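PDB 6NKO: ForH, which is of unknown function but belongs to formycin A biosynthesis and probably resembles the IMP cyclohydrolase part of PurH, with its MGS-like fold. Local coordinates for residues N32-A37 against R58-E63; E65-L70 against R80-T85; N117-L122 against A144-A149. All blocks are in the same frame, centred on the assembly; numbering follows the deposited sequence.

Contact 1 (N32-A37 against R58-E63); sequences NIEPLA and RDAGHE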
ATOM      1  N   ASN A  32       5.696  -9.737  -9.101  1.00 45.86           N
ATOM      2  CA  ASN A  32       6.710  -9.810  -8.049  1.00 38.49           C
ATOM      3  C   ASN A  32       6.130  -9.748  -6.641  1.00 39.82           C
ATOM      4  O   ASN A  32       6.893  -9.611  -5.676  1.00 38.13           O
ATOM      5  CB  ASN A  32       7.769  -8.710  -8.192  1.00 34.47           C
ATOM      6  CG  ASN A  32       8.539  -8.807  -9.488  1.00 43.66           C
ATOM      7  OD1 ASN A  32       8.502  -9.830 -10.170  1.00 41.60           O
ATOM      8  ND2 ASN A  32       9.248  -7.738  -9.837  1.00 39.45           N
ATOM      9  N   ILE A  33       4.806  -9.848  -6.484  1.00 32.30           N
ATOM     10  CA  ILE A  33       4.225  -9.697  -5.152  1.00 45.78           C
ATOM     11  C   ILE A  33       4.483 -10.930  -4.293  1.00 54.80           C
ATOM     12  O   ILE A  33       4.546 -10.830  -3.061  1.00 43.10           O
ATOM     13  CB  ILE A  33       2.720  -9.378  -5.248  1.00 41.41           C
ATOM     14  CG1 ILE A  33       2.252  -8.650  -3.986  1.00 46.73           C
ATOM     15  CG2 ILE A  33       1.898 -10.647  -5.454  1.00 32.37           C
ATOM     16  CD1 ILE A  33       3.123  -7.474  -3.593  1.00 42.99           C
ATOM     17  N   GLU A  34       4.647 -12.102  -4.910  1.00 46.11           N
ATOM     18  CA  GLU A  34       4.849 -13.325  -4.140  1.00 46.02           C
ATOM     19  C   GLU A  34       6.267 -13.426  -3.578  1.00 43.78           C
ATOM     20  O   GLU A  34       6.423 -13.792  -2.406  1.00 44.81           O
ATOM     21  CB  GLU A  34       4.521 -14.563  -4.980  1.00 44.83           C
ATOM     22  CG  GLU A  34       4.534 -15.855  -4.175  1.00 60.33           C
ATOM     23  CD  GLU A  34       4.140 -17.069  -4.993  1.00 63.09           C
ATOM     24  OE1 GLU A  34       3.737 -16.896  -6.162  1.00 60.80           O
ATOM     25  OE2 GLU A  34       4.231 -18.198  -4.463  1.00 61.81           O
ATOM     26  N   PRO A  35       7.324 -13.133  -4.348  1.00 50.54           N
ATOM     27  CA  PRO A  35       8.665 -13.150  -3.737  1.00 48.75           C
ATOM     28  C   PRO A  35       8.830 -12.121  -2.635  1.00 42.05           C
ATOM     29  O   PRO A  35       9.676 -12.302  -1.751  1.00 52.61           O
ATOM     30  CB  PRO A  35       9.602 -12.864  -4.920  1.00 40.32           C
ATOM     31  CG  PRO A  35       8.824 -13.230  -6.122  1.00 46.65           C
ATOM     32  CD  PRO A  35       7.405 -12.888  -5.800  1.00 38.92           C
ATOM     33  N   LEU A  36       8.049 -11.039  -2.662  1.00 38.90           N
ATOM     34  CA  LEU A  36       8.117 -10.048  -1.596  1.00 37.49           C
ATOM     35  C   LEU A  36       7.364 -10.524  -0.358  1.00 41.84           C
ATOM     36  O   LEU A  36       7.910 -10.516   0.749  1.00 40.73           O
ATOM     37  CB  LEU A  36       7.563  -8.709  -2.086  1.00 42.35           C
ATOM     38  CG  LEU A  36       7.520  -7.569  -1.065  1.00 42.30           C
ATOM     39  CD1 LEU A  36       8.927  -7.145  -0.668  1.00 38.09           C
ATOM     40  CD2 LEU A  36       6.732  -6.384  -1.605  1.00 44.35           C
ATOM     41  N   ALA A  37       6.111 -10.956  -0.534  1.00 35.84           N
ATOM     42  CA  ALA A  37       5.325 -11.451   0.593  1.00 41.46           C
ATOM     43  C   ALA A  37       6.006 -12.639   1.260  1.00 50.13           C
ATOM     44  O   ALA A  37       6.101 -12.706   2.491  1.00 56.33           O
ATOM     45  CB  ALA A  37       3.921 -11.831   0.126  1.00 38.87           C
ATOM     46  N   ARG A  58      -2.691 -16.704  -0.395  1.00 41.93           N
ATOM     47  CA  ARG A  58      -3.131 -17.813   0.446  1.00 59.08           C
ATOM     48  C   ARG A  58      -3.271 -19.099  -0.360  1.00 60.18           C
ATOM     49  O   ARG A  58      -2.955 -20.186   0.139  1.00 63.48           O
ATOM     50  CB  ARG A  58      -4.451 -17.462   1.134  1.00 58.48           C
ATOM     51  CG  ARG A  58      -4.281 -16.968   2.562  1.00 57.26           C
ATOM     52  CD  ARG A  58      -4.914 -17.923   3.562  1.00 63.33           C
ATOM     53  NE  ARG A  58      -4.522 -17.618   4.935  1.00 66.56           N
ATOM     54  CZ  ARG A  58      -4.247 -18.535   5.856  1.00 84.37           C
ATOM     55  NH1 ARG A  58      -4.322 -19.824   5.555  1.00 75.97           N
ATOM     56  NH2 ARG A  58      -3.898 -18.166   7.082  1.00 93.34           N
ATOM     57  N   ASP A  59      -3.749 -19.000  -1.603  1.00 48.70           N
ATOM     58  CA  ASP A  59      -3.790 -20.177  -2.465  1.00 61.10           C
ATOM     59  C   ASP A  59      -2.390 -20.702  -2.749  1.00 58.62           C
ATOM     60  O   ASP A  59      -2.212 -21.903  -2.983  1.00 57.78           O
ATOM     61  CB  ASP A  59      -4.517 -19.855  -3.772  1.00 51.56           C
ATOM     62  CG  ASP A  59      -6.007 -19.645  -3.577  1.00 60.02           C
ATOM     63  OD1 ASP A  59      -6.521 -19.968  -2.485  1.00 62.15           O
ATOM     64  OD2 ASP A  59      -6.665 -19.152  -4.518  1.00 73.76           O
ATOM     65  N   ALA A  60      -1.390 -19.819  -2.735  1.00 46.82           N
ATOM     66  CA  ALA A  60       0.006 -20.218  -2.860  1.00 48.18           C
ATOM     67  C   ALA A  60       0.597 -20.699  -1.540  1.00 42.87           C
ATOM     68  O   ALA A  60       1.789 -21.015  -1.493  1.00 48.45           O
ATOM     69  CB  ALA A  60       0.839 -19.054  -3.408  1.00 45.68           C
ATOM     70  N   GLY A  61      -0.192 -20.740  -0.469  1.00 50.07           N
ATOM     71  CA  GLY A  61       0.276 -21.302   0.785  1.00 54.87           C
ATOM     72  C   GLY A  61       1.117 -20.385   1.642  1.00 50.26           C
ATOM     73  O   GLY A  61       2.017 -20.862   2.345  1.00 50.58           O
ATOM     74  N   HIS A  62       0.841 -19.086   1.626  1.00 53.85           N
ATOM     75  CA  HIS A  62       1.549 -18.137   2.470  1.00 48.28           C
ATOM     76  C   HIS A  62       0.606 -17.647   3.561  1.00 43.32           C
ATOM     77  O   HIS A  62      -0.589 -17.436   3.314  1.00 42.98           O
ATOM     78  CB  HIS A  62       2.070 -16.957   1.638  1.00 46.48           C
ATOM     79  CG  HIS A  62       3.084 -17.337   0.603  1.00 56.02           C
ATOM     80  ND1 HIS A  62       2.774 -17.452  -0.735  1.00 53.79           N
ATOM     81  CD2 HIS A  62       4.404 -17.625   0.710  1.00 52.68           C
ATOM     82  CE1 HIS A  62       3.860 -17.787  -1.411  1.00 59.42           C
ATOM     83  NE2 HIS A  62       4.863 -17.900  -0.557  1.00 44.41           N
ATOM     84  N   GLU A  63       1.145 -17.504   4.772  1.00 60.50           N
ATOM     85  CA  GLU A  63       0.360 -17.142   5.951  1.00 68.31           C
ATOM     86  C   GLU A  63       0.135 -15.626   6.004  1.00 50.45           C
ATOM     87  O   GLU A  63       0.519 -14.933   6.950  1.00 58.90           O
ATOM     88  CB  GLU A  63       1.044 -17.662   7.218  1.00 56.56           C
ATOM     89  CG  GLU A  63       2.474 -17.106   7.468  1.00 61.77           C
ATOM     90  CD  GLU A  63       3.561 -17.827   6.672  1.00 84.06           C
ATOM     91  OE1 GLU A  63       4.686 -18.006   7.196  1.00 67.99           O
ATOM     92  OE2 GLU A  63       3.284 -18.220   5.519  1.00 73.38           O
TER

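Contact 2 (E65-L70 against R80-T85); sequences ERIADL and RVKTLT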
ATOM      1  N   GLU A  65      -2.293 -12.319   6.214  1.00 54.11           N
ATOM      2  CA  GLU A  65      -3.489 -11.973   6.959  1.00 53.19           C
ATOM      3  C   GLU A  65      -4.368 -11.066   6.110  1.00 44.54           C
ATOM      4  O   GLU A  65      -3.892 -10.384   5.201  1.00 40.04           O
ATOM      5  CB  GLU A  65      -3.127 -11.295   8.285  1.00 47.80           C
ATOM      6  CG  GLU A  65      -2.389 -12.217   9.252  1.00 59.63           C
ATOM      7  CD  GLU A  65      -1.675 -11.469  10.366  1.00 76.44           C
ATOM      8  OE1 GLU A  65      -2.345 -11.052  11.331  1.00 84.25           O
ATOM      9  OE2 GLU A  65      -0.440 -11.306  10.282  1.00 74.34           O
ATOM     10  N   ARG A  66      -5.663 -11.089   6.394  1.00 46.77           N
ATOM     11  CA  ARG A  66      -6.615 -10.259   5.669  1.00 47.72           C
ATOM     12  C   ARG A  66      -6.626  -8.856   6.261  1.00 62.62           C
ATOM     13  O   ARG A  66      -6.988  -8.678   7.428  1.00 59.54           O
ATOM     14  CB  ARG A  66      -8.004 -10.882   5.739  1.00 44.58           C
ATOM     15  CG  ARG A  66      -8.540 -11.361   4.405  1.00 47.62           C
ATOM     16  CD  ARG A  66     -10.053 -11.453   4.428  1.00 48.67           C
ATOM     17  NE  ARG A  66     -10.589 -12.071   3.219  1.00 73.13           N
ATOM     18  CZ  ARG A  66     -10.864 -13.365   3.101  1.00 68.29           C
ATOM     19  NH1 ARG A  66     -10.649 -14.186   4.120  1.00 61.96           N
ATOM     20  NH2 ARG A  66     -11.353 -13.839   1.963  1.00 74.86           N
ATOM     21  N   ILE A  67      -6.242  -7.858   5.459  1.00 54.02           N
ATOM     22  CA  ILE A  67      -6.263  -6.470   5.914  1.00 57.52           C
ATOM     23  C   ILE A  67      -7.672  -6.012   6.249  1.00 61.60           C
ATOM     24  O   ILE A  67      -7.851  -4.993   6.922  1.00 72.66           O
ATOM     25  CB  ILE A  67      -5.646  -5.534   4.854  1.00 51.96           C
ATOM     26  CG1 ILE A  67      -5.124  -4.252   5.497  1.00 54.43           C
ATOM     27  CG2 ILE A  67      -6.695  -5.141   3.825  1.00 61.75           C
ATOM     28  CD1 ILE A  67      -4.052  -4.465   6.530  1.00 53.78           C
ATOM     29  N   ALA A  68      -8.691  -6.723   5.772  1.00 48.96           N
ATOM     30  CA  ALA A  68     -10.058  -6.363   6.125  1.00 60.24           C
ATOM     31  C   ALA A  68     -10.340  -6.673   7.592  1.00 75.64           C
ATOM     32  O   ALA A  68     -10.560  -5.760   8.400  1.00 69.47           O
ATOM     33  CB  ALA A  68     -11.043  -7.075   5.200  1.00 50.27           C
ATOM     34  N   ASP A  69     -10.370  -7.958   7.951  1.00 70.93           N
ATOM     35  CA  ASP A  69     -10.620  -8.330   9.341  1.00 72.90           C
ATOM     36  C   ASP A  69      -9.596  -7.699  10.280  1.00 76.73           C
ATOM     37  O   ASP A  69      -9.915  -7.325  11.416  1.00 72.14           O
ATOM     38  CB  ASP A  69     -10.584  -9.853   9.446  1.00 75.78           C
ATOM     39  CG  ASP A  69     -11.375 -10.538   8.321  1.00 61.68           C
ATOM     40  OD1 ASP A  69     -12.377  -9.971   7.826  1.00 82.21           O
ATOM     41  OD2 ASP A  69     -10.972 -11.643   7.898  1.00 70.43           O
ATOM     42  N   LEU A  70      -8.358  -7.576   9.820  1.00 72.02           N
ATOM     43  CA  LEU A  70      -7.265  -7.023  10.611  1.00 51.70           C
ATOM     44  C   LEU A  70      -7.289  -5.515  10.477  1.00 79.47           C
ATOM     45  O   LEU A  70      -6.943  -4.994   9.416  1.00 74.26           O
ATOM     46  CB  LEU A  70      -5.922  -7.538  10.107  1.00 53.93           C
ATOM     47  CG  LEU A  70      -4.620  -7.322  10.866  1.00 77.30           C
ATOM     48  CD1 LEU A  70      -4.272  -8.600  11.592  1.00 84.23           C
ATOM     49  CD2 LEU A  70      -3.513  -6.953   9.899  1.00 69.18           C
ATOM     50  N   ARG A  80     -15.233  -0.893   0.771  1.00 36.20           N
ATOM     51  CA  ARG A  80     -14.711   0.356   0.230  1.00 47.45           C
ATOM     52  C   ARG A  80     -14.052   1.242   1.279  1.00 45.07           C
ATOM     53  O   ARG A  80     -13.428   2.244   0.914  1.00 45.93           O
ATOM     54  CB  ARG A  80     -15.833   1.123  -0.474  1.00 45.02           C
ATOM     55  CG  ARG A  80     -16.114   0.604  -1.871  1.00 44.81           C
ATOM     56  CD  ARG A  80     -17.373   1.204  -2.474  1.00 45.47           C
ATOM     57  NE  ARG A  80     -17.685   0.618  -3.780  1.00 76.42           N
ATOM     58  CZ  ARG A  80     -17.986  -0.662  -3.993  1.00 74.24           C
ATOM     59  NH1 ARG A  80     -18.049  -1.524  -2.985  1.00 67.45           N
ATOM     60  NH2 ARG A  80     -18.243  -1.081  -5.225  1.00 72.77           N
ATOM     61  N   VAL A  81     -14.166   0.901   2.559  1.00 31.72           N
ATOM     62  CA  VAL A  81     -13.519   1.644   3.630  1.00 41.43           C
ATOM     63  C   VAL A  81     -12.574   0.746   4.433  1.00 35.96           C
ATOM     64  O   VAL A  81     -12.133   1.116   5.515  1.00 46.82           O
ATOM     65  CB  VAL A  81     -14.567   2.325   4.535  1.00 33.09           C
ATOM     66  CG1 VAL A  81     -15.124   3.563   3.866  1.00 34.86           C
ATOM     67  CG2 VAL A  81     -15.724   1.397   4.806  1.00 55.02           C
ATOM     68  N   LYS A  82     -12.240  -0.428   3.890  1.00 41.06           N
ATOM     69  CA  LYS A  82     -11.569  -1.468   4.667  1.00 36.18           C
ATOM     70  C   LYS A  82     -10.181  -1.058   5.152  1.00 39.61           C
ATOM     71  O   LYS A  82      -9.694  -1.630   6.130  1.00 42.66           O
ATOM     72  CB  LYS A  82     -11.482  -2.756   3.846  1.00 39.68           C
ATOM     73  CG  LYS A  82     -10.343  -2.799   2.849  1.00 41.48           C
ATOM     74  CD  LYS A  82     -10.044  -4.229   2.443  1.00 48.63           C
ATOM     75  CE  LYS A  82     -11.242  -4.867   1.761  1.00 48.97           C
ATOM     76  NZ  LYS A  82     -11.624  -4.130   0.525  1.00 65.80           N
ATOM     77  N   THR A  83      -9.527  -0.099   4.503  1.00 28.67           N
ATOM     78  CA  THR A  83      -8.268   0.431   5.008  1.00 33.83           C
ATOM     79  C   THR A  83      -8.416   1.836   5.569  1.00 40.62           C
ATOM     80  O   THR A  83      -7.422   2.428   6.002  1.00 32.67           O
ATOM     81  CB  THR A  83      -7.194   0.418   3.911  1.00 33.73           C
ATOM     82  OG1 THR A  83      -7.695   1.071   2.739  1.00 37.07           O
ATOM     83  CG2 THR A  83      -6.800  -1.015   3.571  1.00 32.55           C
ATOM     84  N   LEU A  84      -9.631   2.378   5.581  1.00 29.80           N
ATOM     85  CA  LEU A  84      -9.880   3.721   6.090  1.00 32.71           C
ATOM     86  C   LEU A  84     -10.393   3.632   7.528  1.00 36.97           C
ATOM     87  O   LEU A  84     -11.558   3.884   7.837  1.00 38.43           O
ATOM     88  CB  LEU A  84     -10.854   4.457   5.174  1.00 33.38           C
ATOM     89  CG  LEU A  84     -10.295   4.722   3.771  1.00 44.28           C
ATOM     90  CD1 LEU A  84     -11.408   4.908   2.744  1.00 35.40           C
ATOM     91  CD2 LEU A  84      -9.362   5.924   3.780  1.00 31.74           C
ATOM     92  N   THR A  85      -9.480   3.236   8.411  1.00 30.61           N
ATOM     93  CA  THR A  85      -9.734   3.141   9.840  1.00 29.44           C
ATOM     94  C   THR A  85      -8.581   3.794  10.587  1.00 33.67           C
ATOM     95  O   THR A  85      -7.512   4.051  10.026  1.00 35.47           O
ATOM     96  CB  THR A  85      -9.888   1.684  10.310  1.00 38.39           C
ATOM     97  OG1 THR A  85      -8.622   1.017  10.226  1.00 31.68           O
ATOM     98  CG2 THR A  85     -10.919   0.935   9.469  1.00 29.89           C
TER

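Contact 3 (N117-L122 against A144-A149); sequences NNYYLL and AMLRGA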
ATOM      1  N   ASN A 117       1.354  -0.522  -2.814  1.00 30.40           N
ATOM      2  CA  ASN A 117       0.102  -0.113  -3.445  1.00 44.28           C
ATOM      3  C   ASN A 117       0.287   0.063  -4.947  1.00 45.30           C
ATOM      4  O   ASN A 117       1.155   0.824  -5.384  1.00 33.73           O
ATOM      5  CB  ASN A 117      -0.426   1.183  -2.814  1.00 33.20           C
ATOM      6  CG  ASN A 117      -1.758   1.616  -3.394  1.00 41.13           C
ATOM      7  OD1 ASN A 117      -1.927   2.767  -3.794  1.00 43.54           O
ATOM      8  ND2 ASN A 117      -2.710   0.693  -3.448  1.00 34.73           N
ATOM      9  N   ASN A 118      -0.547  -0.636  -5.724  1.00 46.54           N
ATOM     10  CA  ASN A 118      -0.509  -0.639  -7.182  1.00 63.04           C
ATOM     11  C   ASN A 118      -1.889  -0.297  -7.724  1.00 33.41           C
ATOM     12  O   ASN A 118      -2.900  -0.449  -7.035  1.00 46.11           O
ATOM     13  CB  ASN A 118      -0.087  -2.009  -7.739  1.00 51.71           C
ATOM     14  CG  ASN A 118       1.404  -2.188  -7.775  1.00 42.17           C
ATOM     15  OD1 ASN A 118       1.905  -3.310  -7.821  1.00 72.43           O
ATOM     16  ND2 ASN A 118       2.130  -1.079  -7.759  1.00 67.68           N
ATOM     17  N   TYR A 119      -1.933   0.127  -8.986  1.00 30.83           N
ATOM     18  CA  TYR A 119      -3.185   0.487  -9.638  1.00 50.31           C
ATOM     19  C   TYR A 119      -3.446  -0.374 -10.868  1.00 45.71           C
ATOM     20  O   TYR A 119      -2.519  -0.811 -11.556  1.00 43.81           O
ATOM     21  CB  TYR A 119      -3.191   1.957 -10.040  1.00 39.47           C
ATOM     22  CG  TYR A 119      -2.649   2.842  -8.958  1.00 54.47           C
ATOM     23  CD1 TYR A 119      -3.152   2.768  -7.667  1.00 49.96           C
ATOM     24  CD2 TYR A 119      -1.627   3.740  -9.216  1.00 36.22           C
ATOM     25  CE1 TYR A 119      -2.657   3.564  -6.668  1.00 60.27           C
ATOM     26  CE2 TYR A 119      -1.125   4.545  -8.222  1.00 48.77           C
ATOM     27  CZ  TYR A 119      -1.645   4.455  -6.947  1.00 64.13           C
ATOM     28  OH  TYR A 119      -1.152   5.257  -5.945  1.00 65.42           O
ATOM     29  N   TYR A 120      -4.732  -0.601 -11.134  1.00 39.14           N
ATOM     30  CA  TYR A 120      -5.149  -1.314 -12.330  1.00 36.80           C
ATOM     31  C   TYR A 120      -4.842  -0.491 -13.578  1.00 46.74           C
ATOM     32  O   TYR A 120      -4.658   0.729 -13.524  1.00 54.30           O
ATOM     33  CB  TYR A 120      -6.643  -1.626 -12.271  1.00 42.42           C
ATOM     34  CG  TYR A 120      -7.006  -2.718 -11.294  1.00 65.82           C
ATOM     35  CD1 TYR A 120      -6.625  -4.033 -11.523  1.00 63.51           C
ATOM     36  CD2 TYR A 120      -7.728  -2.435 -10.141  1.00 56.76           C
ATOM     37  CE1 TYR A 120      -6.952  -5.037 -10.631  1.00 66.39           C
ATOM     38  CE2 TYR A 120      -8.060  -3.432  -9.244  1.00 63.87           C
ATOM     39  CZ  TYR A 120      -7.669  -4.731  -9.494  1.00 66.29           C
ATOM     40  OH  TYR A 120      -7.995  -5.732  -8.608  1.00 60.59           O
ATOM     41  N   LEU A 121      -4.794  -1.180 -14.716  1.00 44.19           N
ATOM     42  CA  LEU A 121      -4.551  -0.513 -15.988  1.00 40.06           C
ATOM     43  C   LEU A 121      -5.764   0.317 -16.387  1.00 43.02           C
ATOM     44  O   LEU A 121      -6.903  -0.156 -16.320  1.00 49.27           O
ATOM     45  CB  LEU A 121      -4.238  -1.541 -17.073  1.00 40.33           C
ATOM     46  CG  LEU A 121      -2.924  -2.311 -16.936  1.00 40.56           C
ATOM     47  CD1 LEU A 121      -2.873  -3.445 -17.947  1.00 56.71           C
ATOM     48  CD2 LEU A 121      -1.730  -1.383 -17.105  1.00 39.88           C
ATOM     49  N   LEU A 122      -5.519   1.557 -16.808  1.00 44.02           N
ATOM     50  CA  LEU A 122      -6.659   2.366 -17.207  1.00 48.81           C
ATOM     51  C   LEU A 122      -6.775   2.423 -18.726  1.00 40.30           C
ATOM     52  O   LEU A 122      -5.767   2.383 -19.437  1.00 46.96           O
ATOM     53  CB  LEU A 122      -6.537   3.790 -16.657  1.00 48.58           C
ATOM     54  CG  LEU A 122      -6.502   3.926 -15.133  1.00 53.66           C
ATOM     55  CD1 LEU A 122      -5.705   5.157 -14.744  1.00 51.12           C
ATOM     56  CD2 LEU A 122      -7.910   3.981 -14.555  1.00 42.98           C
ATOM     57  N   ALA A 144      -4.174   6.666  -0.403  1.00 37.16           N
ATOM     58  CA  ALA A 144      -4.118   7.268   0.926  1.00 35.16           C
ATOM     59  C   ALA A 144      -3.049   6.596   1.782  1.00 40.64           C
ATOM     60  O   ALA A 144      -2.311   7.271   2.509  1.00 39.85           O
ATOM     61  CB  ALA A 144      -5.485   7.191   1.606  1.00 30.53           C
ATOM     62  N   MET A 145      -2.943   5.266   1.697  1.00 29.62           N
ATOM     63  CA  MET A 145      -1.890   4.561   2.423  1.00 31.26           C
ATOM     64  C   MET A 145      -0.516   4.861   1.834  1.00 35.51           C
ATOM     65  O   MET A 145       0.458   5.027   2.576  1.00 41.60           O
ATOM     66  CB  MET A 145      -2.151   3.054   2.409  1.00 35.09           C
ATOM     67  CG  MET A 145      -3.418   2.609   3.124  1.00 44.14           C
ATOM     68  SD  MET A 145      -3.426   0.825   3.428  1.00 40.71           S
ATOM     69  CE  MET A 145      -3.794   0.210   1.786  1.00 31.37           C
ATOM     70  N   LEU A 146      -0.418   4.932   0.503  1.00 48.24           N
ATOM     71  CA  LEU A 146       0.885   5.109  -0.134  1.00 40.01           C
ATOM     72  C   LEU A 146       1.398   6.536   0.028  1.00 39.59           C
ATOM     73  O   LEU A 146       2.579   6.745   0.330  1.00 36.33           O
ATOM     74  CB  LEU A 146       0.801   4.734  -1.613  1.00 27.79           C
ATOM     75  CG  LEU A 146       2.067   5.002  -2.427  1.00 38.25           C
ATOM     76  CD1 LEU A 146       3.161   4.023  -2.033  1.00 38.22           C
ATOM     77  CD2 LEU A 146       1.783   4.921  -3.919  1.00 33.35           C
ATOM     78  N   ARG A 147       0.530   7.530  -0.182  1.00 37.66           N
ATOM     79  CA  ARG A 147       0.930   8.914   0.051  1.00 33.35           C
ATOM     80  C   ARG A 147       1.235   9.159   1.520  1.00 37.25           C
ATOM     81  O   ARG A 147       2.130   9.949   1.846  1.00 42.29           O
ATOM     82  CB  ARG A 147      -0.161   9.873  -0.431  1.00 35.27           C
ATOM     83  CG  ARG A 147      -0.406   9.841  -1.933  1.00 40.15           C
ATOM     84  CD  ARG A 147      -1.636  10.657  -2.312  1.00 38.67           C
ATOM     85  NE  ARG A 147      -1.392  12.091  -2.190  1.00 42.08           N
ATOM     86  CZ  ARG A 147      -1.863  12.850  -1.206  1.00 45.22           C
ATOM     87  NH1 ARG A 147      -2.614  12.315  -0.252  1.00 40.89           N
ATOM     88  NH2 ARG A 147      -1.584  14.146  -1.175  1.00 44.81           N
ATOM     89  N   GLY A 148       0.508   8.495   2.421  1.00 33.59           N
ATOM     90  CA  GLY A 148       0.814   8.619   3.836  1.00 29.38           C
ATOM     91  C   GLY A 148       2.137   7.970   4.195  1.00 38.91           C
ATOM     92  O   GLY A 148       2.901   8.502   5.005  1.00 32.30           O
ATOM     93  N   ALA A 149       2.427   6.814   3.593  1.00 34.24           N
ATOM     94  CA  ALA A 149       3.709   6.157   3.821  1.00 32.53           C
ATOM     95  C   ALA A 149       4.858   6.992   3.275  1.00 40.43           C
ATOM     96  O   ALA A 149       5.897   7.131   3.931  1.00 43.56           O
ATOM     97  CB  ALA A 149       3.707   4.767   3.188  1.00 39.17           C
TER

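Contact 1 (N32-A37 against R58-E63)
E34 and H62 carry this contact, each giving up 53 Å² to it, while A60 adds a much smaller patch beside them. E34 sits in the first turn of helix 33-42 and reaches across with a fully stretched side chain: CG lies anti to the backbone N (chi1 -172°) and the chain stays extended beyond it. That puts OE2 level with the imidazole of H62, at its edge and in its plane. The oxygen faces a carbon, with E34 OE2 3.1 Å from H62 CE1, and the two ring nitrogens stand about a further angstrom back on either side of that carbon. The E34 methylene touches the same spot, its CG 3.4 Å from H62 CE1. Carboxylate and ring are turned almost perpendicular, their planes 80° apart. The same oxygen, E34 OE2, also rests 3.7 Å from A60 CB.

The turn that presents H62 is a Schellman motif closing helix 51-59. G61 takes positive phi (81°) there, and its N bonds back to the carbonyl O of R58. Beyond it H62 swings toward helix 33-42, where it also packs on A38 and L41. Its ND1 makes a weak hydrogen bond to the carbonyl of L57, which probably helps to hold the ring with CE1 toward the glutamate. The contact lies at the outer edge of the packing between helices 33-42 and 51-59, where I33 rests on T53 and L56, and A37 on L57.

The edge-on approach to CE1 is consistent with a weak C-H···O contact at the protein surface, and the nearby carboxylate would probably favour a positively charged imidazole.

Contact 2 (E65-L70 against R80-T85)
I67 meets K82 and T83 with both branches at its CB, and A68 adds its methyl alongside. The tightest touch is I67 CG2 on K82 CD, at 3.7 Å. I67 CG1 lies 4.1 Å from T83 CG2, and the isoleucine runs at about a right angle to both partners. A68 CB is 4.1 Å from K82 CD and no farther from CE, so CD of the lysine bridges the isoleucine and the alanine, with CE on the alanine alone. All of this is hydrocarbon against hydrocarbon.

K82 keeps its methylenes there because its chain folds back, bent at chi3 (62°) and chi4 (60°). Its amino group is taken up by the carbonyl of G79 and by a salt bridge to E51. Its backbone belongs to a type I beta turn from V81 to L84, closed by L84 N on V81 O at 2.8 Å. The run R80 to L84 matches the RVKTL sequence of PurH cyclohydrolases, where it borders the nucleotide site, so a similar pocket may lie here; the model is of the apo protein.

I67 follows directly on the edge strand 65-66 and bonds through its backbone to A49 of strand 46-49, while its side chain packs on A48. T85 is the N-cap of helix 86-93, its OG1 making a weak bond to V88 N, and E51 opens helix 51-59, so the contact lies where the sheet's edge meets the starts of these two helices.

Contact 3 (N117-L122 against A144-A149)
This is a buried contact in which a leucine, L146 of helix 141-151, packs against the side chains of two polar residues at the C-terminal end of strand 114-117 and in the loop that leaves it. N117, the last residue of the strand, comes within 6.2 Å of L146 between CA atoms, and the two beta carbons meet directly, N117 CB to L146 CB at 3.9 Å. The amide oxygen lies close by as well, with N117 OD1 4.0 Å from L146 CB. Two residues on, the tyrosine reaches the far end of the same leucine: Y119 OH touches the methyl L146 CD2 at 3.6 Å. L146 can serve both because its CG stands anti to the backbone N (chi1 174°), which, with chi2 at 71°, brings the CD2 methyl to the phenol oxygen.

In the chain, strand 114-117, helix 141-151 and strand 157-159 form a beta-alpha-beta crossover joining two neighbouring strands of the parallel sheet, and L146 sits on the sheet-facing side of its helix. N117 and Y119 correspond in sequence to the asparagine and tyrosine of the NLYPF run of PurH cyclohydrolases, a run that lines the nucleotide site in those enzymes; a comparable role here is possible.

The polar ends find partners beyond the two segments. N117 ND2 gives one hydrogen bond to the carbonyl of A26 and another to the carboxylate of D139, which together fix the rotation of the amide. Y119 OH bonds to S198, and its ring stacks on Y201; both partners stand on the long helix 184-212. L146 leans on A194 and S198 of that same helix.

Contact 1 lies at the surface, its centre about 16 Å from the centre of the chain, while contacts 2 and 3 are buried. Helix 51-59 serves both contacts 1 and 2, with its end in 58-63 and its first residue, E51, as partner of K82; contact 3 uses helix 141-151 and strand 114-117. Contacts 2 and 3 meet through T83 CG2 and M145 CE at 3.7 Å, so T83 touches helix 141-151 through M145. The chemistry follows the setting. At the surface a carboxylate faces an imidazole edge; in contact 2 hydrocarbon meets hydrocarbon, while in contact 3 a leucine also takes an amide and a phenol oxygen.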